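Local coordinates for core protein VP4 (Bluetongue virus, PDB 2JHP) that caps the viral messenger RNA as a multifunctional enzyme of the virus core, with two sites that bind S-adenosyl-L-homocysteine, at residues P174-E177 and K178-M182; P327-D330 and A331-E335; T359-S363 and R364-K368. One frame throughout, in Å; residues are numbered along the deposited sequence.

Overall arrangement
The three contacts follow one another along the chain and are all local. Contact 1, partly buried, leads from a loop into helix 178-186 and alone of the three touches bound S-adenosyl-L-homocysteine. Contact 2 is a surface turn between strands 322-324 and 335-341, rich in carboxylates and poor in packing. Contact 3, again partly buried, turns strand 357-362 into helix 363-373 and relies on backbone capping and a valine pair. Contact 2 touches both others: Lys178 forms a weak, long ion pair with Glu335, and Tyr334 packs on Arg367. Contacts 1 and 3 do not meet, their nearest atoms being about 14 Å apart.

Contact 1 (P174-E177 and K178-M182); sequences PTDE and KLVSM. With SAH (S-adenosyl-L-homocysteine), chain C.
Glu177 sets CG between its backbone N and carbonyl carbon (chi1 52°), and the chain then runs extended across Val180 at about a right angle. Its CD lies 3.6 Å from Val180 CG1; the still shorter approach of Glu177 CG to that methyl is too tight to be taken literally. Asp176 CB lies against the other methyl, 4.0 Å from Val180 CG2. The valine thus meets the stems of both acids. With CG anti to the carbonyl carbon (chi1 -67°), Asp176 directs its carboxylate to salt bridges with Arg210 and Lys383, while that of Glu177 pairs with Arg202.

Two successive carbonyls tie the loop to helix 178-186. Ser181 OG donates to Asp176 O at 3.1 Å, from well above the carbonyl plane, and also rests on the CB of Asp176. The backbone bond from Ser181 N to Glu177 O, 3.0 Å long, is nearly straight (169°). A weak bond from Val180 N shares the same acceptor.

On another side of the helix, Leu179 belongs to a pocket for S-adenosyl-L-homocysteine (SAH): Leu179 CD1 lies 3.4 Å from SAH O, in the ligand's carboxylate. Polar ligand contacts come from residues such as Asp265 and Thr203. The side chain of Ser181 is about 7 Å from a bound guanine, so this first turn of the helix lies near two ligands. Carbon therefore faces the ligand carboxylate here: Leu179 contributes shape, whereas the charges of Asp176 and Glu177 are probably balanced by their basic partners.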
ATOM      1  N   PRO A 174      -3.511  21.848   6.333  1.00  4.99           N
ATOM      2  CA  PRO A 174      -3.765  22.615   5.101  1.00 -3.43           C
ATOM      3  C   PRO A 174      -3.552  21.805   3.815  1.00 -0.01           C
ATOM      4  O   PRO A 174      -2.764  20.858   3.822  1.00-10.04           O
ATOM      5  CB  PRO A 174      -2.751  23.771   5.190  1.00-11.36           C
ATOM      6  CG  PRO A 174      -1.696  23.287   6.118  1.00 28.87           C
ATOM      7  CD  PRO A 174      -2.400  22.429   7.115  1.00 -1.98           C
ATOM      8  N   THR A 175      -4.261  22.160   2.739  1.00  8.48           N
ATOM      9  CA  THR A 175      -4.067  21.525   1.418  1.00  4.74           C
ATOM     10  C   THR A 175      -4.137  22.563   0.304  1.00  8.95           C
ATOM     11  O   THR A 175      -4.040  23.755   0.563  1.00 -8.46           O
ATOM     12  CB  THR A 175      -5.137  20.453   1.076  1.00  8.14           C
ATOM     13  OG1 THR A 175      -6.121  20.369   2.112  1.00 21.75           O
ATOM     14  CG2 THR A 175      -4.479  19.096   0.832  1.00 86.14           C
ATOM     15  N   ASP A 176      -4.344  22.107  -0.927  1.00 13.23           N
ATOM     16  CA  ASP A 176      -4.485  22.992  -2.077  1.00 17.37           C
ATOM     17  C   ASP A 176      -5.689  23.925  -1.950  1.00 17.37           C
ATOM     18  O   ASP A 176      -6.604  23.668  -1.165  1.00 20.39           O
ATOM     19  CB  ASP A 176      -4.601  22.162  -3.361  1.00 14.90           C
ATOM     20  CG  ASP A 176      -3.312  21.407  -3.688  1.00 10.88           C
ATOM     21  OD1 ASP A 176      -3.259  20.169  -3.483  1.00 67.87           O
ATOM     22  OD2 ASP A 176      -2.346  22.060  -4.138  1.00 50.73           O
ATOM     23  N   GLU A 177      -5.675  25.011  -2.722  1.00 26.59           N
ATOM     24  CA  GLU A 177      -6.798  25.942  -2.778  1.00 27.45           C
ATOM     25  C   GLU A 177      -8.100  25.229  -3.154  1.00 22.72           C
ATOM     26  O   GLU A 177      -8.135  24.391  -4.065  1.00 28.43           O
ATOM     27  CB  GLU A 177      -6.512  27.108  -3.738  1.00 43.11           C
ATOM     28  CG  GLU A 177      -6.066  26.695  -5.139  1.00 77.15           C
ATOM     29  CD  GLU A 177      -5.946  27.863  -6.107  1.00 16.79           C
ATOM     30  OE1 GLU A 177      -6.978  28.489  -6.431  1.00 35.68           O
ATOM     31  OE2 GLU A 177      -4.815  28.148  -6.555  1.00 62.25           O
ATOM     32  N   LYS A 178      -9.156  25.582  -2.428  1.00 25.37           N
ATOM     33  CA  LYS A 178     -10.487  24.975  -2.517  1.00 17.09           C
ATOM     34  C   LYS A 178     -10.885  24.413  -3.885  1.00 16.77           C
ATOM     35  O   LYS A 178     -11.320  23.255  -3.979  1.00 17.47           O
ATOM     36  CB  LYS A 178     -11.516  25.985  -2.006  1.00 -5.82           C
ATOM     37  CG  LYS A 178     -12.964  25.736  -2.329  1.00 -4.31           C
ATOM     38  CD  LYS A 178     -13.749  27.035  -2.066  1.00 38.11           C
ATOM     39  CE  LYS A 178     -14.837  27.264  -3.119  1.00 15.49           C
ATOM     40  NZ  LYS A 178     -15.375  28.655  -3.152  1.00 22.69           N
ATOM     41  N   LEU A 179     -10.714  25.217  -4.931  1.00 17.44           N
ATOM     42  CA  LEU A 179     -11.201  24.858  -6.267  1.00 20.55           C
ATOM     43  C   LEU A 179     -10.353  23.850  -7.063  1.00  9.05           C
ATOM     44  O   LEU A 179     -10.895  23.143  -7.920  1.00 53.52           O
ATOM     45  CB  LEU A 179     -11.534  26.118  -7.087  1.00 13.65           C
ATOM     46  CG  LEU A 179     -12.922  26.699  -6.751  1.00  9.17           C
ATOM     47  CD1 LEU A 179     -13.104  28.162  -7.221  1.00 12.27           C
ATOM     48  CD2 LEU A 179     -14.051  25.790  -7.280  1.00 10.96           C
ATOM     49  N   VAL A 180      -9.046  23.776  -6.793  1.00 39.66           N
ATOM     50  CA  VAL A 180      -8.239  22.678  -7.349  1.00 16.14           C
ATOM     51  C   VAL A 180      -8.350  21.411  -6.499  1.00 28.21           C
ATOM     52  O   VAL A 180      -8.249  20.294  -7.009  1.00 20.85           O
ATOM     53  CB  VAL A 180      -6.732  23.054  -7.700  1.00 15.14           C
ATOM     54  CG1 VAL A 180      -6.373  24.464  -7.290  1.00 29.16           C
ATOM     55  CG2 VAL A 180      -5.739  22.035  -7.145  1.00 20.02           C
ATOM     56  N   SER A 181      -8.570  21.603  -5.205  1.00 15.26           N
ATOM     57  CA  SER A 181      -8.838  20.507  -4.302  1.00 21.33           C
ATOM     58  C   SER A 181     -10.140  19.837  -4.702  1.00 11.89           C
ATOM     59  O   SER A 181     -10.294  18.622  -4.558  1.00 13.53           O
ATOM     60  CB  SER A 181      -8.928  21.015  -2.868  1.00 13.61           C
ATOM     61  OG  SER A 181      -7.682  20.913  -2.229  1.00 14.52           O
ATOM     62  N   MET A 182     -11.078  20.639  -5.206  1.00  7.42           N
ATOM     63  CA  MET A 182     -12.365  20.112  -5.660  1.00-10.68           C
ATOM     64  C   MET A 182     -12.135  19.046  -6.737  1.00  8.17           C
ATOM     65  O   MET A 182     -12.524  17.893  -6.552  1.00 17.20           O
ATOM     66  CB  MET A 182     -13.272  21.234  -6.161  1.00 -0.76           C
ATOM     67  CG  MET A 182     -14.667  20.829  -6.452  1.00-15.33           C
ATOM     68  SD  MET A 182     -15.203  21.845  -7.808  1.00 17.44           S
ATOM     69  CE  MET A 182     -16.952  21.731  -7.629  1.00 24.68           C
TER
HETATM   70  N   SAH C1646     -14.852  27.655 -11.499  1.00 23.02           N
HETATM   71  CA  SAH C1646     -14.290  29.037 -11.376  1.00 30.27           C
HETATM   72  CB  SAH C1646     -15.029  29.877 -10.330  1.00  5.58           C
HETATM   73  CG  SAH C1646     -16.503  30.104 -10.654  1.00 23.71           C
HETATM   74  SD  SAH C1646     -16.821  31.830 -11.078  1.00 38.74           S
HETATM   75  C   SAH C1646     -12.796  28.981 -11.071  1.00 31.49           C
HETATM   76  O   SAH C1646     -12.296  27.999 -10.520  1.00 32.51           O
HETATM   77  OXT SAH C1646     -12.057  29.914 -11.385  1.00 49.20           O
HETATM   78  C5' SAH C1646     -18.506  31.519 -11.641  1.00 20.83           C
HETATM   79  C4' SAH C1646     -18.563  31.664 -13.151  1.00 31.39           C
HETATM   80  O4' SAH C1646     -19.776  31.165 -13.652  1.00 26.03           O
HETATM   81  C3' SAH C1646     -18.483  33.106 -13.621  1.00 27.59           C
HETATM   82  O3' SAH C1646     -17.203  33.303 -14.164  1.00 22.62           O
HETATM   83  C2' SAH C1646     -19.568  33.245 -14.677  1.00  5.55           C
HETATM   84  O2' SAH C1646     -19.043  33.721 -15.892  1.00 49.50           O
HETATM   85  C1' SAH C1646     -20.030  31.818 -14.875  1.00 29.06           C
HETATM   86  N9  SAH C1646     -21.445  31.623 -15.223  1.00 46.31           N
HETATM   87  C8  SAH C1646     -22.546  32.299 -14.765  1.00 24.84           C
HETATM   88  N7  SAH C1646     -23.644  31.749 -15.334  1.00 57.23           N
HETATM   89  C5  SAH C1646     -23.261  30.730 -16.132  1.00 42.35           C
HETATM   90  C6  SAH C1646     -23.962  29.838 -16.938  1.00 54.30           C
HETATM   91  N6  SAH C1646     -25.287  29.905 -17.017  1.00 26.20           N
HETATM   92  N1  SAH C1646     -23.271  28.881 -17.660  1.00 19.24           N
HETATM   93  C2  SAH C1646     -21.898  28.808 -17.582  1.00 11.89           C
HETATM   94  N3  SAH C1646     -21.210  29.696 -16.775  1.00 44.99           N
HETATM   95  C4  SAH C1646     -21.880  30.639 -16.067  1.00 22.67           C

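Contact 2 (P327-D330 and A331-E335); sequences PGAD and ADMYE
Asp330 to Met333 form a type I beta turn, closed by Met333 N donating to Asp330 O at 3.0 Å (153°). Outside the turn, His374 adds a weak bond to the same oxygen. Asp330 and Asp332 lie side by side and point the same way, their carboxylate planes 21° apart. Asp332 sets its CG between the backbone N and the carbonyl carbon (chi1 51°), bringing OD1 within 3.4 Å of Asp330 CB. The acid ends remain farther apart, with Asp330 OD2 4.1 Å from Asp332 OD1. Both residues are exposed; the like charges may raise their proton affinity somewhat, although solvent should weaken the effect.

The turn belongs to the connection between antiparallel neighbours 322-324 and 335-341 of a seven-stranded sheet, whose strand order 3-2-1-4-5-7-6 is that of class I methyltransferases. On the inner side of the turn, Met333 CB sits 3.2 Å from Asp330 O. Its CG makes a loose apolar contact with Ala329 CB at 4.2 Å, before bends at the next two torsions lead the thioether away. Tyr334 centres an inverse gamma turn, and its hydroxyl is hydrogen-bonded to Glu371 of helix 363-373.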
ATOM      1  N   PRO A 327     -12.625  20.870   1.268  1.00 18.87           N
ATOM      2  CA  PRO A 327     -11.231  21.016   1.675  1.00 15.58           C
ATOM      3  C   PRO A 327     -10.663  22.328   1.146  1.00 15.36           C
ATOM      4  O   PRO A 327     -10.923  22.689  -0.003  1.00 20.80           O
ATOM      5  CB  PRO A 327     -10.532  19.827   0.999  1.00 24.39           C
ATOM      6  CG  PRO A 327     -11.597  18.898   0.618  1.00 16.57           C
ATOM      7  CD  PRO A 327     -12.839  19.685   0.419  1.00 21.31           C
ATOM      8  N   GLY A 328      -9.907  23.035   1.989  1.00 18.90           N
ATOM      9  CA  GLY A 328      -9.237  24.279   1.601  1.00 18.10           C
ATOM     10  C   GLY A 328     -10.126  25.512   1.576  1.00 20.94           C
ATOM     11  O   GLY A 328      -9.679  26.597   1.187  1.00 13.85           O
ATOM     12  N   ALA A 329     -11.379  25.352   1.991  1.00 27.28           N
ATOM     13  CA  ALA A 329     -12.326  26.457   2.033  1.00 23.59           C
ATOM     14  C   ALA A 329     -12.181  27.242   3.334  1.00 27.50           C
ATOM     15  O   ALA A 329     -11.770  26.689   4.355  1.00 40.35           O
ATOM     16  CB  ALA A 329     -13.753  25.943   1.867  1.00 14.60           C
ATOM     17  N   ASP A 330     -12.517  28.528   3.284  1.00 31.99           N
ATOM     18  CA  ASP A 330     -12.412  29.417   4.446  1.00 26.49           C
ATOM     19  C   ASP A 330     -13.410  29.071   5.544  1.00 35.31           C
ATOM     20  O   ASP A 330     -14.480  28.522   5.272  1.00 26.97           O
ATOM     21  CB  ASP A 330     -12.572  30.879   4.023  1.00 39.40           C
ATOM     22  CG  ASP A 330     -11.257  31.507   3.585  1.00-19.05           C
ATOM     23  OD1 ASP A 330     -10.412  30.787   3.001  1.00 60.42           O
ATOM     24  OD2 ASP A 330     -11.061  32.722   3.832  1.00 49.85           O
ATOM     25  N   ALA A 331     -13.039  29.390   6.784  1.00 22.46           N
ATOM     26  CA  ALA A 331     -13.859  29.104   7.967  1.00 24.39           C
ATOM     27  C   ALA A 331     -15.263  29.709   7.900  1.00 30.59           C
ATOM     28  O   ALA A 331     -16.215  29.127   8.415  1.00 31.55           O
ATOM     29  CB  ALA A 331     -13.142  29.569   9.223  1.00 22.81           C
ATOM     30  N   ASP A 332     -15.376  30.875   7.263  1.00  9.94           N
ATOM     31  CA  ASP A 332     -16.655  31.579   7.120  1.00  1.04           C
ATOM     32  C   ASP A 332     -17.415  31.255   5.827  1.00  8.34           C
ATOM     33  O   ASP A 332     -18.530  31.740   5.622  1.00 -0.19           O
ATOM     34  CB  ASP A 332     -16.476  33.101   7.266  1.00-14.67           C
ATOM     35  CG  ASP A 332     -15.380  33.682   6.368  1.00 56.80           C
ATOM     36  OD1 ASP A 332     -14.843  33.003   5.490  1.00  9.84           O
ATOM     37  OD2 ASP A 332     -15.042  34.863   6.540  1.00-17.10           O
ATOM     38  N   MET A 333     -16.806  30.437   4.973  1.00 13.68           N
ATOM     39  CA  MET A 333     -17.382  30.066   3.684  1.00  8.89           C
ATOM     40  C   MET A 333     -18.535  29.061   3.850  1.00 16.22           C
ATOM     41  O   MET A 333     -18.313  27.855   4.008  1.00 26.44           O
ATOM     42  CB  MET A 333     -16.267  29.509   2.776  1.00  9.25           C
ATOM     43  CG  MET A 333     -16.695  28.858   1.456  1.00 24.71           C
ATOM     44  SD  MET A 333     -17.419  29.957   0.228  1.00 34.91           S
ATOM     45  CE  MET A 333     -16.355  31.407   0.291  1.00 18.63           C
ATOM     46  N   TYR A 334     -19.766  29.565   3.814  1.00 13.95           N
ATOM     47  CA  TYR A 334     -20.945  28.706   3.991  1.00 12.78           C
ATOM     48  C   TYR A 334     -21.445  28.113   2.694  1.00 11.33           C
ATOM     49  O   TYR A 334     -22.552  28.396   2.229  1.00 16.26           O
ATOM     50  CB  TYR A 334     -22.054  29.429   4.743  1.00 15.77           C
ATOM     51  CG  TYR A 334     -21.756  29.521   6.209  1.00 37.95           C
ATOM     52  CD1 TYR A 334     -21.243  30.693   6.756  1.00 11.09           C
ATOM     53  CD2 TYR A 334     -21.958  28.425   7.045  1.00 98.15           C
ATOM     54  CE1 TYR A 334     -20.953  30.784   8.102  1.00 -6.95           C
ATOM     55  CE2 TYR A 334     -21.667  28.496   8.388  1.00-16.56           C
ATOM     56  CZ  TYR A 334     -21.173  29.682   8.916  1.00 29.11           C
ATOM     57  OH  TYR A 334     -20.892  29.772  10.253  1.00-15.39           O
ATOM     58  N   GLU A 335     -20.601  27.261   2.141  1.00 15.00           N
ATOM     59  CA  GLU A 335     -20.827  26.613   0.864  1.00 21.78           C
ATOM     60  C   GLU A 335     -20.311  25.184   0.965  1.00 14.74           C
ATOM     61  O   GLU A 335     -19.225  24.932   1.503  1.00 19.03           O
ATOM     62  CB  GLU A 335     -20.079  27.379  -0.218  1.00 39.57           C
ATOM     63  CG  GLU A 335     -20.272  26.883  -1.616  1.00 31.98           C
ATOM     64  CD  GLU A 335     -19.528  27.745  -2.611  1.00 42.34           C
ATOM     65  OE1 GLU A 335     -19.972  28.893  -2.838  1.00 33.42           O
ATOM     66  OE2 GLU A 335     -18.499  27.282  -3.161  1.00 25.25           O
TER

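Contact 3 (T359-S363 and R364-K368); sequences TKVVS and RDVRK
Val362 O accepts two backbone donors at the start of helix 363-373. Val366 N reaches it at 3.3 Å in the carbonyl plane, whereas Asp365 N, at 3.0 Å, comes from above that plane. Val362 thus occupies the N-cap position, with its own N bonded to the hydroxyl of Tyr160. One residue on, Ser363 O receives a weak, bent bond from Arg367 N, and Lys368 N bonds to Arg364 O as the helix proceeds.

Two polar side chains bond outside the segments: Ser363 OG to Lys313 O and Arg367 NH2 to Pro310 O. Bends at chi2 and chi3 fold Arg367 back so that Ser363 CB lies over one guanidinium face, toward its rim, 4.1 Å from Arg367 NH1. This is a strand-to-helix junction, the edge of a two-stranded antiparallel sheet with 315-320 passing into a helix; the axes of the short segments 359-362 and 364-368 lie 69° apart. Val361 CG2 meets Val366 CG2 at 3.8 Å on one side of this bend. Alongside Val362, Asp365 brings OD2 to 3.5 Å from the valine CB, and Arg364 sets NH1 3.6 Å from Val362 CG1, which lies at the edge of the guanidinium.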
ATOM      1  N   THR A 359     -34.004  15.737  -1.334  1.00 13.80           N
ATOM      2  CA  THR A 359     -33.546  15.674   0.047  1.00 19.28           C
ATOM      3  C   THR A 359     -33.958  16.929   0.814  1.00 22.27           C
ATOM      4  O   THR A 359     -33.845  18.050   0.306  1.00 15.66           O
ATOM      5  CB  THR A 359     -31.999  15.519   0.111  1.00 13.25           C
ATOM      6  OG1 THR A 359     -31.571  14.475  -0.775  1.00 18.54           O
ATOM      7  CG2 THR A 359     -31.543  15.184   1.520  1.00 20.60           C
ATOM      8  N   LYS A 360     -34.442  16.727   2.035  1.00 23.76           N
ATOM      9  CA  LYS A 360     -34.705  17.830   2.952  1.00 24.13           C
ATOM     10  C   LYS A 360     -33.413  18.127   3.687  1.00 14.55           C
ATOM     11  O   LYS A 360     -32.688  17.207   4.066  1.00 21.33           O
ATOM     12  CB  LYS A 360     -35.809  17.470   3.953  1.00 28.67           C
ATOM     13  CG  LYS A 360     -36.337  18.656   4.761  1.00 90.10           C
ATOM     14  CD  LYS A 360     -37.357  18.235   5.813  1.00 24.92           C
ATOM     15  CE  LYS A 360     -36.702  17.900   7.154  1.00 15.62           C
ATOM     16  NZ  LYS A 360     -37.664  18.042   8.296  1.00  1.21           N
ATOM     17  N   VAL A 361     -33.127  19.410   3.886  1.00 12.51           N
ATOM     18  CA  VAL A 361     -31.918  19.825   4.600  1.00 17.97           C
ATOM     19  C   VAL A 361     -32.187  20.942   5.616  1.00 24.26           C
ATOM     20  O   VAL A 361     -32.772  21.978   5.283  1.00 16.45           O
ATOM     21  CB  VAL A 361     -30.742  20.163   3.617  1.00 24.67           C
ATOM     22  CG1 VAL A 361     -31.260  20.678   2.283  1.00 20.57           C
ATOM     23  CG2 VAL A 361     -29.747  21.134   4.232  1.00 20.42           C
ATOM     24  N   VAL A 362     -31.781  20.704   6.862  1.00 15.87           N
ATOM     25  CA  VAL A 362     -31.875  21.715   7.913  1.00 17.20           C
ATOM     26  C   VAL A 362     -30.604  22.549   7.909  1.00 15.37           C
ATOM     27  O   VAL A 362     -29.518  22.041   8.197  1.00  2.73           O
ATOM     28  CB  VAL A 362     -32.087  21.122   9.336  1.00 -0.35           C
ATOM     29  CG1 VAL A 362     -32.833  22.129  10.219  1.00 -9.57           C
ATOM     30  CG2 VAL A 362     -32.858  19.796   9.300  1.00-19.74           C
ATOM     31  N   SER A 363     -30.757  23.827   7.574  1.00 11.05           N
ATOM     32  CA  SER A 363     -29.652  24.781   7.524  1.00  8.82           C
ATOM     33  C   SER A 363     -28.694  24.641   8.701  1.00 13.91           C
ATOM     34  O   SER A 363     -27.486  24.553   8.505  1.00  9.99           O
ATOM     35  CB  SER A 363     -30.187  26.211   7.451  1.00 21.14           C
ATOM     36  OG  SER A 363     -30.962  26.392   6.281  1.00 11.61           O
ATOM     37  N   ARG A 364     -29.254  24.596   9.908  1.00 17.83           N
ATOM     38  CA  ARG A 364     -28.504  24.516  11.164  1.00 13.01           C
ATOM     39  C   ARG A 364     -27.448  23.398  11.222  1.00  1.99           C
ATOM     40  O   ARG A 364     -26.351  23.607  11.751  1.00  8.51           O
ATOM     41  CB  ARG A 364     -29.488  24.364  12.326  1.00 12.75           C
ATOM     42  CG  ARG A 364     -28.873  23.867  13.628  1.00 -8.03           C
ATOM     43  CD  ARG A 364     -29.927  23.255  14.563  1.00-13.05           C
ATOM     44  NE  ARG A 364     -30.902  24.236  15.036  1.00 18.04           N
ATOM     45  CZ  ARG A 364     -32.123  24.410  14.531  1.00 29.32           C
ATOM     46  NH1 ARG A 364     -32.560  23.662  13.520  1.00 77.01           N
ATOM     47  NH2 ARG A 364     -32.920  25.340  15.057  1.00 -9.99           N
ATOM     48  N   ASP A 365     -27.783  22.218  10.698  1.00 -0.67           N
ATOM     49  CA  ASP A 365     -26.890  21.066  10.768  1.00  3.84           C
ATOM     50  C   ASP A 365     -25.872  21.120   9.637  1.00 13.52           C
ATOM     51  O   ASP A 365     -24.761  20.569   9.724  1.00 16.53           O
ATOM     52  CB  ASP A 365     -27.696  19.772  10.700  1.00 16.93           C
ATOM     53  CG  ASP A 365     -28.639  19.618  11.871  1.00 15.37           C
ATOM     54  OD1 ASP A 365     -28.159  19.522  13.023  1.00 48.92           O
ATOM     55  OD2 ASP A 365     -29.863  19.593  11.634  1.00 40.56           O
ATOM     56  N   VAL A 366     -26.277  21.795   8.569  1.00  8.98           N
ATOM     57  CA  VAL A 366     -25.423  22.048   7.431  1.00 12.76           C
ATOM     58  C   VAL A 366     -24.557  23.292   7.715  1.00 13.65           C
ATOM     59  O   VAL A 366     -23.530  23.519   7.082  1.00 16.59           O
ATOM     60  CB  VAL A 366     -26.298  22.106   6.145  1.00 14.53           C
ATOM     61  CG1 VAL A 366     -26.053  23.356   5.337  1.00 -6.64           C
ATOM     62  CG2 VAL A 366     -26.089  20.838   5.297  1.00 20.52           C
ATOM     63  N   ARG A 367     -24.971  24.064   8.715  1.00  8.09           N
ATOM     64  CA  ARG A 367     -24.219  25.220   9.200  1.00  7.61           C
ATOM     65  C   ARG A 367     -23.084  24.751  10.112  1.00  6.71           C
ATOM     66  O   ARG A 367     -21.978  25.290  10.058  1.00 13.21           O
ATOM     67  CB  ARG A 367     -25.160  26.167   9.946  1.00 -0.95           C
ATOM     68  CG  ARG A 367     -24.719  27.614  10.036  1.00 52.37           C
ATOM     69  CD  ARG A 367     -25.874  28.549   9.665  1.00-12.62           C
ATOM     70  NE  ARG A 367     -26.060  28.571   8.210  1.00 -0.35           N
ATOM     71  CZ  ARG A 367     -27.106  29.109   7.579  1.00 46.70           C
ATOM     72  NH1 ARG A 367     -28.108  29.679   8.259  1.00 -4.60           N
ATOM     73  NH2 ARG A 367     -27.151  29.070   6.251  1.00 16.92           N
ATOM     74  N   LYS A 368     -23.370  23.740  10.936  1.00 19.34           N
ATOM     75  CA  LYS A 368     -22.371  23.127  11.810  1.00 15.88           C
ATOM     76  C   LYS A 368     -21.223  22.519  11.024  1.00 16.46           C
ATOM     77  O   LYS A 368     -20.063  22.653  11.418  1.00  2.03           O
ATOM     78  CB  LYS A 368     -22.989  22.044  12.701  1.00 10.30           C
ATOM     79  CG  LYS A 368     -23.000  22.370  14.194  1.00 -2.79           C
ATOM     80  CD  LYS A 368     -21.635  22.151  14.873  1.00 -8.24           C
ATOM     81  CE  LYS A 368     -21.572  22.852  16.232  1.00 11.73           C
ATOM     82  NZ  LYS A 368     -20.265  22.671  16.918  1.00 22.25           N
TER